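Local structure of putative oxidoreductase FAD-binding subunit (Sulfolobus tokodaii, 4ZOH) at residues L18-E22 against P157-V161; N67-A73 against T162-T168; E237-A243 against V264-K269. The protein probably serves as the flavin-carrying subunit of a molybdenum-hydroxylase-type oxidoreductase, holding FAD and passing electrons through it. All blocks are in the same frame, centred on the assembly; numbering follows the deposited sequence.

Interaction 1 of 3, residues L18-E22 against P157-V161; sequences LEFLE and PGELV. With FAD (flavin-adenine dinucleotide), chain H.
L160 reaches back from the start of strand 160-167 to meet L18 and L21 on helix 14-23, with FAD on its other flank. Its CG sits beside the backbone N and anti to the carbonyl carbon (chi1 -63°), which places CD1 between L18 and L21 and CD2 between L21 CD1 and the adenine. CB also lies by the adenine, 3.7 Å from N1A of the FAD. CG touches the L18 methyl CD2 at 4.2 Å. CD2 has two neighbours: L21 CD1 at 3.9 Å, the two leucines crossing at about a right angle, and FAD N1A at 3.5 Å, where the methyl rests over the face of the purine near its N1A-C2A bond. Cut back to alanine, the residue keeps CB by N1A, but loss of the methyl over the purine would probably open a gap between the ring and the two helix leucines.

Upstream, G158 brings the loop against the helix. Its carbonyl O lies only 3.1 Å from L18 CD2, and its CA packs 3.7 Å from E22 N, close enough that a side chain would press on E22 CG; its backbone angles (phi 99°) independently demand glycine. No hydrogen bond joins helix and loop. E159 points away from the helix, its carboxylate held by R139 and by N156 N.

The polar work falls to V161. FAD N6A donates to V161 O over 3.0 Å in a nearly straight bond (170°), while V161 N makes a weak, bent bond to N1A, so one residue's main chain reads the pairing edge of adenine. P29 also touches L21 and L160. L160 and V161 line the adenine end of the FAD pocket, with helix 14-23 packed behind them, in a domain of the molybdopterin dehydrogenase FAD-binding family.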
loop_
_atom_site.group_PDB
_atom_site.type_symbol
_atom_site.label_atom_id
_atom_site.label_comp_id
_atom_site.label_asym_id
_atom_site.label_seq_id
_atom_site.Cartn_x
_atom_site.Cartn_y
_atom_site.Cartn_z
ATOM N N LEU B 18 26.787 -12.717 -36.232
ATOM C CA LEU B 18 28.176 -12.419 -36.633
ATOM C C LEU B 18 28.299 -11.027 -37.268
ATOM O O LEU B 18 29.150 -10.237 -36.883
ATOM C CB LEU B 18 28.728 -13.537 -37.539
ATOM C CG LEU B 18 28.822 -14.891 -36.806
ATOM C CD1 LEU B 18 28.644 -16.085 -37.715
ATOM C CD2 LEU B 18 30.109 -14.980 -36.000
ATOM N N GLU B 19 27.407 -10.718 -38.206
ATOM C CA GLU B 19 27.447 -9.436 -38.925
ATOM C C GLU B 19 27.281 -8.232 -37.989
ATOM O O GLU B 19 28.064 -7.242 -38.026
ATOM C CB GLU B 19 26.360 -9.461 -39.994
ATOM C CG GLU B 19 26.703 -8.679 -41.232
ATOM C CD GLU B 19 25.570 -7.766 -41.635
ATOM O OE1 GLU B 19 24.391 -8.153 -41.444
ATOM O OE2 GLU B 19 25.859 -6.654 -42.122
ATOM N N PHE B 20 26.276 -8.326 -37.110
ATOM C CA PHE B 20 26.070 -7.256 -36.128
ATOM C C PHE B 20 27.314 -7.054 -35.288
ATOM O O PHE B 20 27.712 -5.903 -35.068
ATOM C CB PHE B 20 24.853 -7.459 -35.226
ATOM C CG PHE B 20 24.457 -6.195 -34.499
ATOM C CD1 PHE B 20 23.419 -5.401 -34.979
ATOM C CD2 PHE B 20 25.172 -5.756 -33.355
ATOM C CE1 PHE B 20 23.076 -4.223 -34.318
ATOM C CE2 PHE B 20 24.832 -4.579 -32.698
ATOM C CZ PHE B 20 23.778 -3.814 -33.183
ATOM N N LEU B 21 27.930 -8.160 -34.851
ATOM C CA LEU B 21 29.173 -8.088 -34.056
ATOM C C LEU B 21 30.368 -7.540 -34.834
ATOM O O LEU B 21 31.179 -6.781 -34.257
ATOM C CB LEU B 21 29.529 -9.441 -33.438
ATOM C CG LEU B 21 28.561 -9.827 -32.330
ATOM C CD1 LEU B 21 28.620 -11.339 -32.071
ATOM C CD2 LEU B 21 28.796 -8.973 -31.089
ATOM N N GLU B 22 30.465 -7.927 -36.127
ATOM C CA GLU B 22 31.483 -7.378 -37.064
ATOM C C GLU B 22 31.389 -5.874 -37.011
ATOM O O GLU B 22 32.328 -5.216 -36.561
ATOM C CB GLU B 22 31.239 -7.773 -38.535
ATOM C CG GLU B 22 31.270 -9.243 -38.902
ATOM C CD GLU B 22 31.314 -9.460 -40.394
ATOM O OE1 GLU B 22 30.385 -10.099 -40.959
ATOM O OE2 GLU B 22 32.297 -8.961 -40.993
ATOM N N PRO B 157 36.830 -9.067 -33.296
ATOM C CA PRO B 157 35.474 -8.574 -33.531
ATOM C C PRO B 157 34.913 -9.284 -34.756
ATOM O O PRO B 157 35.643 -9.502 -35.716
ATOM C CB PRO B 157 35.700 -7.086 -33.787
ATOM C CG PRO B 157 36.971 -6.784 -33.039
ATOM C CD PRO B 157 37.826 -7.978 -33.335
ATOM N N GLY B 158 33.660 -9.730 -34.681
ATOM C CA GLY B 158 33.085 -10.574 -35.709
ATOM C C GLY B 158 33.052 -12.083 -35.411
ATOM O O GLY B 158 32.358 -12.863 -36.114
ATOM N N GLU B 159 33.778 -12.557 -34.395
ATOM C CA GLU B 159 33.758 -14.048 -34.240
ATOM C C GLU B 159 33.245 -14.633 -32.944
ATOM O O GLU B 159 33.364 -14.025 -31.906
ATOM C CB GLU B 159 35.089 -14.684 -34.649
ATOM C CG GLU B 159 36.278 -13.772 -34.507
ATOM C CD GLU B 159 37.594 -14.453 -34.822
ATOM O OE1 GLU B 159 38.526 -14.279 -34.001
ATOM O OE2 GLU B 159 37.682 -15.152 -35.867
ATOM N N LEU B 160 32.683 -15.833 -33.029
ATOM C CA LEU B 160 32.235 -16.560 -31.882
ATOM C C LEU B 160 32.839 -17.958 -31.807
ATOM O O LEU B 160 32.850 -18.676 -32.790
ATOM C CB LEU B 160 30.697 -16.713 -31.928
ATOM C CG LEU B 160 29.876 -15.395 -31.857
ATOM C CD1 LEU B 160 28.427 -15.693 -32.184
ATOM C CD2 LEU B 160 30.018 -14.681 -30.513
ATOM N N VAL B 161 33.215 -18.386 -30.605
ATOM C CA VAL B 161 33.337 -19.808 -30.323
ATOM C C VAL B 161 32.061 -20.581 -30.640
ATOM O O VAL B 161 30.965 -20.281 -30.119
ATOM C CB VAL B 161 33.744 -20.016 -28.857
ATOM C CG1 VAL B 161 33.923 -21.509 -28.529
ATOM C CG2 VAL B 161 34.997 -19.202 -28.568
HETATM P PA FAD H . 28.348 -15.077 -20.566
HETATM O O1A FAD H . 28.353 -14.421 -19.227
HETATM O O2A FAD H . 27.157 -15.062 -21.426
HETATM O O5B FAD H . 29.501 -14.488 -21.440
HETATM C C5B FAD H . 30.833 -14.314 -20.865
HETATM C C4B FAD H . 31.811 -13.660 -21.989
HETATM O O4B FAD H . 31.885 -14.473 -23.229
HETATM C C3B FAD H . 31.194 -12.344 -22.447
HETATM O O3B FAD H . 32.221 -11.409 -22.663
HETATM C C2B FAD H . 30.415 -12.686 -23.739
HETATM O O2B FAD H . 30.250 -11.584 -24.639
HETATM C C1B FAD H . 31.309 -13.692 -24.378
HETATM N N9A FAD H . 30.764 -14.887 -25.013
HETATM C C8A FAD H . 29.837 -15.727 -24.560
HETATM N N7A FAD H . 29.706 -16.755 -25.431
HETATM C C5A FAD H . 30.583 -16.544 -26.442
HETATM C C6A FAD H . 30.925 -17.257 -27.610
HETATM N N6A FAD H . 30.302 -18.409 -27.843
HETATM N N1A FAD H . 31.857 -16.761 -28.446
HETATM C C2A FAD H . 32.540 -15.621 -28.164
HETATM N N3A FAD H . 32.231 -14.923 -27.067
HETATM C C4A FAD H . 31.263 -15.359 -26.183
HETATM N N1 FAD H . 33.071 -20.336 -13.181
HETATM C C2 FAD H . 34.028 -21.292 -12.853
HETATM O O2 FAD H . 34.801 -21.674 -13.708
HETATM N N3 FAD H . 34.104 -21.806 -11.594
HETATM C C4 FAD H . 33.264 -21.381 -10.620
HETATM O O4 FAD H . 33.346 -21.915 -9.509
HETATM C C4X FAD H . 32.308 -20.388 -10.926
HETATM N N5 FAD H . 31.448 -19.958 -9.940
HETATM C C5X FAD H . 30.504 -18.936 -10.261
HETATM C C6 FAD H . 29.684 -18.466 -9.240
HETATM C C7 FAD H . 28.720 -17.486 -9.519
HETATM C C7M FAD H . 27.842 -17.019 -8.337
HETATM C C8 FAD H . 28.611 -16.956 -10.821
HETATM C C8M FAD H . 27.593 -15.845 -11.200
HETATM C C9 FAD H . 29.474 -17.394 -11.842
HETATM C C9A FAD H . 30.404 -18.399 -11.564
HETATM N N10 FAD H . 31.290 -18.875 -12.555
HETATM C C10 FAD H . 32.220 -19.872 -12.206
HETATM C "C1'" FAD H . 31.272 -18.370 -13.924
HETATM C "C2'" FAD H . 30.277 -19.158 -14.796
HETATM O "O2'" FAD H . 30.855 -20.453 -15.065
HETATM C "C3'" FAD H . 29.904 -18.410 -16.106
HETATM O "O3'" FAD H . 28.752 -19.089 -16.612
HETATM C "C4'" FAD H . 30.998 -18.443 -17.161
HETATM O "O4'" FAD H . 32.202 -17.951 -16.572
HETATM C "C5'" FAD H . 30.643 -17.591 -18.398
HETATM O "O5'" FAD H . 29.789 -18.431 -19.219
HETATM P P FAD H . 28.386 -17.894 -19.697
HETATM O O1P FAD H . 27.860 -18.841 -20.724
HETATM O O2P FAD H . 27.515 -17.609 -18.534
HETATM O O3P FAD H . 28.891 -16.584 -20.420
#

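Interaction 2 of 3, residues N67-A73 against T162-T168; sequences NLYKIGA and TEIQVPT
I71 and I164 face each other across the two strands, I71 CD1 coming within 4.4 Å of I164 CG2 and about as close, 4.3 Å, to V166 CG2. This apolar side is covered by I106 and I110 of helix 106-112. Further along it, V166 CG2 meets Y69 CB at 3.8 Å. The Y69 ring then turns toward T168, whose methyl CG2 sits over one face in a CH-pi contact, 4.0 Å from the centroid; P167 O lies at the ring edge, in its plane. T168 CG2 is anti to the carbonyl carbon, and this swings the methyl rather than OG1 to the ring.

Strands 68-72 and 160-167 run antiparallel (161°) as neighbours in the five-stranded antiparallel sheet of the FAD-binding domain. Y69-V166 and I71-I164 are the hydrogen-bonded pairs, with I71 N to I164 O at 2.7 Å; A73 N extends the ladder with a bond to T162 O. T162 and E163 form a classic bulge against K131.

On the reverse, polar face, K70 and E163 cross, the lysine's CB 3.2 Å from E163 OE2. Q165 NE2 donates to E163 OE1 (3.0 Å), on the anti side of the carboxylate. K131 and the Y61 hydroxyl also hold that carboxylate, whereas K70 NZ extends past it to pair with D65.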
loop_
_atom_site.group_PDB
_atom_site.type_symbol
_atom_site.label_atom_id
_atom_site.label_comp_id
_atom_site.label_asym_id
_atom_site.label_seq_id
_atom_site.Cartn_x
_atom_site.Cartn_y
_atom_site.Cartn_z
ATOM N N ASN B 67 37.063 -40.490 -32.301
ATOM C CA ASN B 67 37.770 -40.370 -31.030
ATOM C C ASN B 67 37.863 -38.860 -30.601
ATOM O O ASN B 67 38.814 -38.413 -29.919
ATOM C CB ASN B 67 39.147 -41.010 -31.205
ATOM C CG ASN B 67 39.819 -40.577 -32.506
ATOM O OD1 ASN B 67 39.790 -39.396 -32.897
ATOM N ND2 ASN B 67 40.404 -41.541 -33.203
ATOM N N LEU B 68 36.880 -38.076 -31.043
ATOM C CA LEU B 68 36.662 -36.717 -30.554
ATOM C C LEU B 68 35.268 -36.613 -29.988
ATOM O O LEU B 68 34.332 -37.150 -30.557
ATOM C CB LEU B 68 36.835 -35.712 -31.671
ATOM C CG LEU B 68 38.163 -34.951 -31.689
ATOM C CD1 LEU B 68 39.319 -35.871 -31.970
ATOM C CD2 LEU B 68 38.113 -33.841 -32.741
ATOM N N TYR B 69 35.143 -35.964 -28.840
ATOM C CA TYR B 69 33.887 -35.338 -28.455
ATOM C C TYR B 69 33.846 -33.920 -29.012
ATOM O O TYR B 69 34.837 -33.171 -28.897
ATOM C CB TYR B 69 33.772 -35.262 -26.965
ATOM C CG TYR B 69 33.508 -36.557 -26.253
ATOM C CD1 TYR B 69 32.242 -37.109 -26.262
ATOM C CD2 TYR B 69 34.539 -37.200 -25.490
ATOM C CE1 TYR B 69 31.964 -38.265 -25.539
ATOM C CE2 TYR B 69 34.286 -38.375 -24.783
ATOM C CZ TYR B 69 33.004 -38.893 -24.812
ATOM O OH TYR B 69 32.699 -40.031 -24.147
ATOM N N LYS B 70 32.728 -33.587 -29.665
ATOM C CA LYS B 70 32.481 -32.227 -30.122
ATOM C C LYS B 70 31.340 -31.648 -29.277
ATOM O O LYS B 70 30.289 -32.297 -29.065
ATOM C CB LYS B 70 32.182 -32.191 -31.619
ATOM C CG LYS B 70 33.184 -32.993 -32.416
ATOM C CD LYS B 70 33.279 -32.514 -33.827
ATOM C CE LYS B 70 34.432 -33.241 -34.483
ATOM N NZ LYS B 70 34.531 -32.768 -35.871
ATOM N N ILE B 71 31.613 -30.458 -28.726
ATOM C CA ILE B 71 30.763 -29.891 -27.694
ATOM C C ILE B 71 30.326 -28.547 -28.197
ATOM O O ILE B 71 31.170 -27.658 -28.405
ATOM C CB ILE B 71 31.486 -29.722 -26.325
ATOM C CG1 ILE B 71 32.017 -31.046 -25.833
ATOM C CG2 ILE B 71 30.547 -29.059 -25.275
ATOM C CD1 ILE B 71 33.304 -30.845 -25.094
ATOM N N GLY B 72 29.020 -28.373 -28.366
ATOM C CA GLY B 72 28.533 -27.054 -28.829
ATOM C C GLY B 72 28.859 -25.976 -27.809
ATOM O O GLY B 72 28.723 -26.224 -26.604
ATOM N N ALA B 73 29.238 -24.778 -28.269
ATOM C CA ALA B 73 29.526 -23.703 -27.352
ATOM C C ALA B 73 28.400 -23.342 -26.372
ATOM O O ALA B 73 28.691 -22.822 -25.311
ATOM C CB ALA B 73 29.981 -22.446 -28.082
ATOM N N THR B 162 32.174 -21.621 -31.454
ATOM C CA THR B 162 31.000 -22.405 -31.729
ATOM C C THR B 162 31.105 -23.824 -31.194
ATOM O O THR B 162 30.039 -24.518 -31.026
ATOM C CB THR B 162 30.678 -22.453 -33.244
ATOM O OG1 THR B 162 31.863 -22.791 -33.989
ATOM C CG2 THR B 162 30.169 -21.115 -33.712
ATOM N N GLU B 163 32.351 -24.257 -30.923
ATOM C CA GLU B 163 32.621 -25.682 -30.584
ATOM C C GLU B 163 33.905 -25.886 -29.841
ATOM O O GLU B 163 34.903 -25.219 -30.103
ATOM C CB GLU B 163 32.606 -26.568 -31.816
ATOM C CG GLU B 163 32.619 -28.061 -31.564
ATOM C CD GLU B 163 32.589 -28.809 -32.893
ATOM O OE1 GLU B 163 33.589 -28.753 -33.629
ATOM O OE2 GLU B 163 31.568 -29.436 -33.227
ATOM N N ILE B 164 33.845 -26.792 -28.880
ATOM C CA ILE B 164 35.024 -27.246 -28.179
ATOM C C ILE B 164 35.170 -28.709 -28.548
ATOM O O ILE B 164 34.141 -29.480 -28.542
ATOM C CB ILE B 164 34.942 -27.054 -26.625
ATOM C CG1 ILE B 164 34.993 -25.568 -26.220
ATOM C CG2 ILE B 164 36.181 -27.664 -25.954
ATOM C CD1 ILE B 164 33.799 -24.712 -26.640
ATOM N N GLN B 165 36.419 -29.062 -28.922
ATOM C CA GLN B 165 36.834 -30.491 -29.230
ATOM C C GLN B 165 37.884 -31.043 -28.271
ATOM O O GLN B 165 38.871 -30.367 -27.906
ATOM C CB GLN B 165 37.429 -30.548 -30.624
ATOM C CG GLN B 165 36.432 -30.354 -31.765
ATOM C CD GLN B 165 37.174 -29.911 -33.001
ATOM O OE1 GLN B 165 38.337 -30.293 -33.185
ATOM N NE2 GLN B 165 36.546 -29.069 -33.829
ATOM N N VAL B 166 37.655 -32.266 -27.839
ATOM C CA VAL B 166 38.565 -32.968 -26.934
ATOM C C VAL B 166 38.652 -34.439 -27.404
ATOM O O VAL B 166 37.673 -34.969 -27.949
ATOM C CB VAL B 166 38.077 -32.912 -25.447
ATOM C CG1 VAL B 166 38.191 -31.484 -24.865
ATOM C CG2 VAL B 166 36.691 -33.527 -25.255
ATOM N N PRO B 167 39.805 -35.117 -27.169
ATOM C CA PRO B 167 39.876 -36.561 -27.439
ATOM C C PRO B 167 38.914 -37.293 -26.500
ATOM O O PRO B 167 38.482 -36.729 -25.478
ATOM C CB PRO B 167 41.338 -36.911 -27.090
ATOM C CG PRO B 167 42.078 -35.606 -27.196
ATOM C CD PRO B 167 41.095 -34.577 -26.686
ATOM N N THR B 168 38.600 -38.550 -26.795
ATOM C CA THR B 168 37.625 -39.292 -25.993
ATOM C C THR B 168 38.130 -39.966 -24.725
ATOM O O THR B 168 37.320 -40.391 -23.885
ATOM C CB THR B 168 36.886 -40.349 -26.811
ATOM O OG1 THR B 168 37.846 -41.070 -27.559
ATOM C CG2 THR B 168 35.962 -39.676 -27.748
#

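Interaction 3 of 3, residues E237-A243 against V264-K269; sequences EKAATRA and VKVLTK
E237 and K265 make the shorter of two salt bridges between the helices, with E237 OE2 2.7 Å from K265 NZ. The other carboxylate oxygen, OE1, faces K269 NZ at 3.7 Å, a long salt bridge, so one glutamate stands between two lysines a helical turn apart. K265 leaves its backbone with CG anti to N (chi1 161°), then bends at its third and fourth torsions, which brings NZ round to E237 and T241.

Hydrogen bonding adds to this grip. T241 lies side by side with K265, and its OG1 accepts a weak bond from NZ (3.1 Å) while giving its own proton to E237 O one turn earlier. That carbonyl is doubly used, T241 N and T241 OG1 reaching it from opposite faces. T268 OG1 likewise turns back to its own helix, donating to V264 O.

Packing is close because alanines line the crossing. K265 CA comes 3.3 Å from A240 O in a CA-H...O contact, and A240 CB touches K269 CB at 3.9 Å. A243 CB lies 3.4 Å from T268 OG1 and also meets V264 CG1. With this little bulk between them, the axes of the segments 237-243 and 264-269 approach to 7.5 Å at an angle of 138°.

Helix 220-226 also packs against A239 and A243, while V264, L267 and T268 set helix 257-276 on strand 189-198 of the C-terminal domain's antiparallel sheet; V266 and L267 also meet the chain of another protein.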
loop_
_atom_site.group_PDB
_atom_site.type_symbol
_atom_site.label_atom_id
_atom_site.label_comp_id
_atom_site.label_asym_id
_atom_site.label_seq_id
_atom_site.Cartn_x
_atom_site.Cartn_y
_atom_site.Cartn_z
ATOM N N GLU B 237 54.875 -38.817 -4.702
ATOM C CA GLU B 237 55.405 -37.792 -3.812
ATOM C C GLU B 237 56.316 -36.817 -4.604
ATOM O O GLU B 237 56.186 -35.591 -4.522
ATOM C CB GLU B 237 56.146 -38.527 -2.688
ATOM C CG GLU B 237 56.845 -37.680 -1.657
ATOM C CD GLU B 237 55.913 -36.652 -1.064
ATOM O OE1 GLU B 237 54.700 -36.967 -0.873
ATOM O OE2 GLU B 237 56.410 -35.534 -0.827
ATOM N N LYS B 238 57.166 -37.371 -5.454
ATOM C CA LYS B 238 58.066 -36.555 -6.232
ATOM C C LYS B 238 57.319 -35.743 -7.294
ATOM O O LYS B 238 57.662 -34.580 -7.517
ATOM C CB LYS B 238 59.223 -37.396 -6.845
ATOM C CG LYS B 238 60.364 -36.459 -7.266
ATOM C CD LYS B 238 61.730 -37.059 -7.567
ATOM C CE LYS B 238 62.667 -35.869 -7.793
ATOM N NZ LYS B 238 63.618 -36.035 -8.930
ATOM N N ALA B 239 56.337 -36.358 -7.972
ATOM C CA ALA B 239 55.570 -35.665 -9.014
ATOM C C ALA B 239 54.773 -34.531 -8.394
ATOM O O ALA B 239 54.740 -33.428 -8.920
ATOM C CB ALA B 239 54.637 -36.626 -9.691
ATOM N N ALA B 240 54.185 -34.807 -7.235
ATOM C CA ALA B 240 53.356 -33.825 -6.516
ATOM C C ALA B 240 54.230 -32.594 -6.173
ATOM O O ALA B 240 53.820 -31.439 -6.408
ATOM C CB ALA B 240 52.685 -34.435 -5.266
ATOM N N THR B 241 55.452 -32.862 -5.688
ATOM C CA THR B 241 56.504 -31.822 -5.515
ATOM C C THR B 241 56.760 -31.050 -6.787
ATOM O O THR B 241 56.742 -29.806 -6.772
ATOM C CB THR B 241 57.827 -32.407 -4.887
ATOM O OG1 THR B 241 57.478 -33.079 -3.687
ATOM C CG2 THR B 241 58.851 -31.313 -4.518
ATOM N N ARG B 242 56.939 -31.746 -7.906
ATOM C CA ARG B 242 57.375 -31.035 -9.124
ATOM C C ARG B 242 56.288 -30.215 -9.787
ATOM O O ARG B 242 56.576 -29.330 -10.623
ATOM C CB ARG B 242 58.028 -31.994 -10.128
ATOM C CG ARG B 242 59.363 -32.511 -9.614
ATOM C CD ARG B 242 60.188 -33.070 -10.718
ATOM N NE ARG B 242 60.510 -31.983 -11.616
ATOM C CZ ARG B 242 60.885 -32.177 -12.868
ATOM N NH1 ARG B 242 61.143 -31.126 -13.631
ATOM N NH2 ARG B 242 60.994 -33.424 -13.345
ATOM N N ALA B 243 55.038 -30.508 -9.431
ATOM C CA ALA B 243 53.884 -29.725 -9.921
ATOM C C ALA B 243 54.009 -28.224 -9.475
ATOM O O ALA B 243 53.622 -27.313 -10.208
ATOM C CB ALA B 243 52.586 -30.376 -9.406
ATOM N N VAL B 264 49.384 -26.723 -4.467
ATOM C CA VAL B 264 49.493 -27.425 -5.748
ATOM C C VAL B 264 49.991 -28.875 -5.501
ATOM O O VAL B 264 49.444 -29.864 -6.066
ATOM C CB VAL B 264 50.345 -26.661 -6.750
ATOM C CG1 VAL B 264 50.761 -27.528 -7.933
ATOM C CG2 VAL B 264 49.565 -25.460 -7.240
ATOM N N LYS B 265 50.967 -29.001 -4.599
ATOM C CA LYS B 265 51.499 -30.310 -4.279
ATOM C C LYS B 265 50.434 -31.181 -3.617
ATOM O O LYS B 265 50.277 -32.333 -3.989
ATOM C CB LYS B 265 52.758 -30.221 -3.399
ATOM C CG LYS B 265 53.086 -31.524 -2.671
ATOM C CD LYS B 265 53.952 -31.256 -1.446
ATOM C CE LYS B 265 55.367 -31.654 -1.736
ATOM N NZ LYS B 265 55.410 -33.093 -1.389
ATOM N N VAL B 266 49.712 -30.626 -2.647
ATOM C CA VAL B 266 48.696 -31.373 -1.947
ATOM C C VAL B 266 47.612 -31.906 -2.939
ATOM O O VAL B 266 47.251 -33.095 -2.875
ATOM C CB VAL B 266 48.136 -30.563 -0.747
ATOM C CG1 VAL B 266 46.989 -31.314 -0.127
ATOM C CG2 VAL B 266 49.258 -30.293 0.309
ATOM N N LEU B 267 47.171 -31.051 -3.878
ATOM C CA LEU B 267 46.066 -31.384 -4.784
ATOM C C LEU B 267 46.481 -32.316 -5.926
ATOM O O LEU B 267 45.692 -33.161 -6.294
ATOM C CB LEU B 267 45.283 -30.165 -5.326
ATOM C CG LEU B 267 44.431 -29.148 -4.504
ATOM C CD1 LEU B 267 43.231 -28.537 -5.268
ATOM C CD2 LEU B 267 44.028 -29.594 -3.116
ATOM N N THR B 268 47.686 -32.126 -6.477
ATOM C CA THR B 268 48.311 -33.113 -7.381
ATOM C C THR B 268 48.377 -34.493 -6.700
ATOM O O THR B 268 47.912 -35.473 -7.251
ATOM C CB THR B 268 49.679 -32.655 -7.816
ATOM O OG1 THR B 268 49.532 -31.373 -8.420
ATOM C CG2 THR B 268 50.282 -33.552 -8.848
ATOM N N LYS B 269 48.856 -34.558 -5.459
ATOM C CA LYS B 269 48.871 -35.873 -4.802
ATOM C C LYS B 269 47.462 -36.459 -4.695
ATOM O O LYS B 269 47.277 -37.675 -4.957
ATOM C CB LYS B 269 49.580 -35.827 -3.434
ATOM C CG LYS B 269 49.836 -37.173 -2.819
ATOM C CD LYS B 269 50.598 -37.032 -1.494
ATOM C CE LYS B 269 50.548 -38.344 -0.721
ATOM N NZ LYS B 269 51.540 -38.417 0.372
#

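Overall arrangement
Interactions 1 and 2 share strand 160-167: its first residues serve the adenine and helix 14-23, and its remainder pairs with strand 68-72. They touch where V161 O packs 3.1 Å from A73 CB, although their centres are 21 Å apart. Both are buried, but interaction 1 joins a helix to a loop and strand start without a hydrogen bond between them, its polar bonds going to FAD, whereas interaction 2 rests on a backbone ladder with one apolar and one polar face. Interaction 3 stands apart in the C-terminal region, its centre about 42 Å from that of interaction 1 and 29 Å from that of interaction 2. Only partly buried, it combines alanine packing with ion pairs.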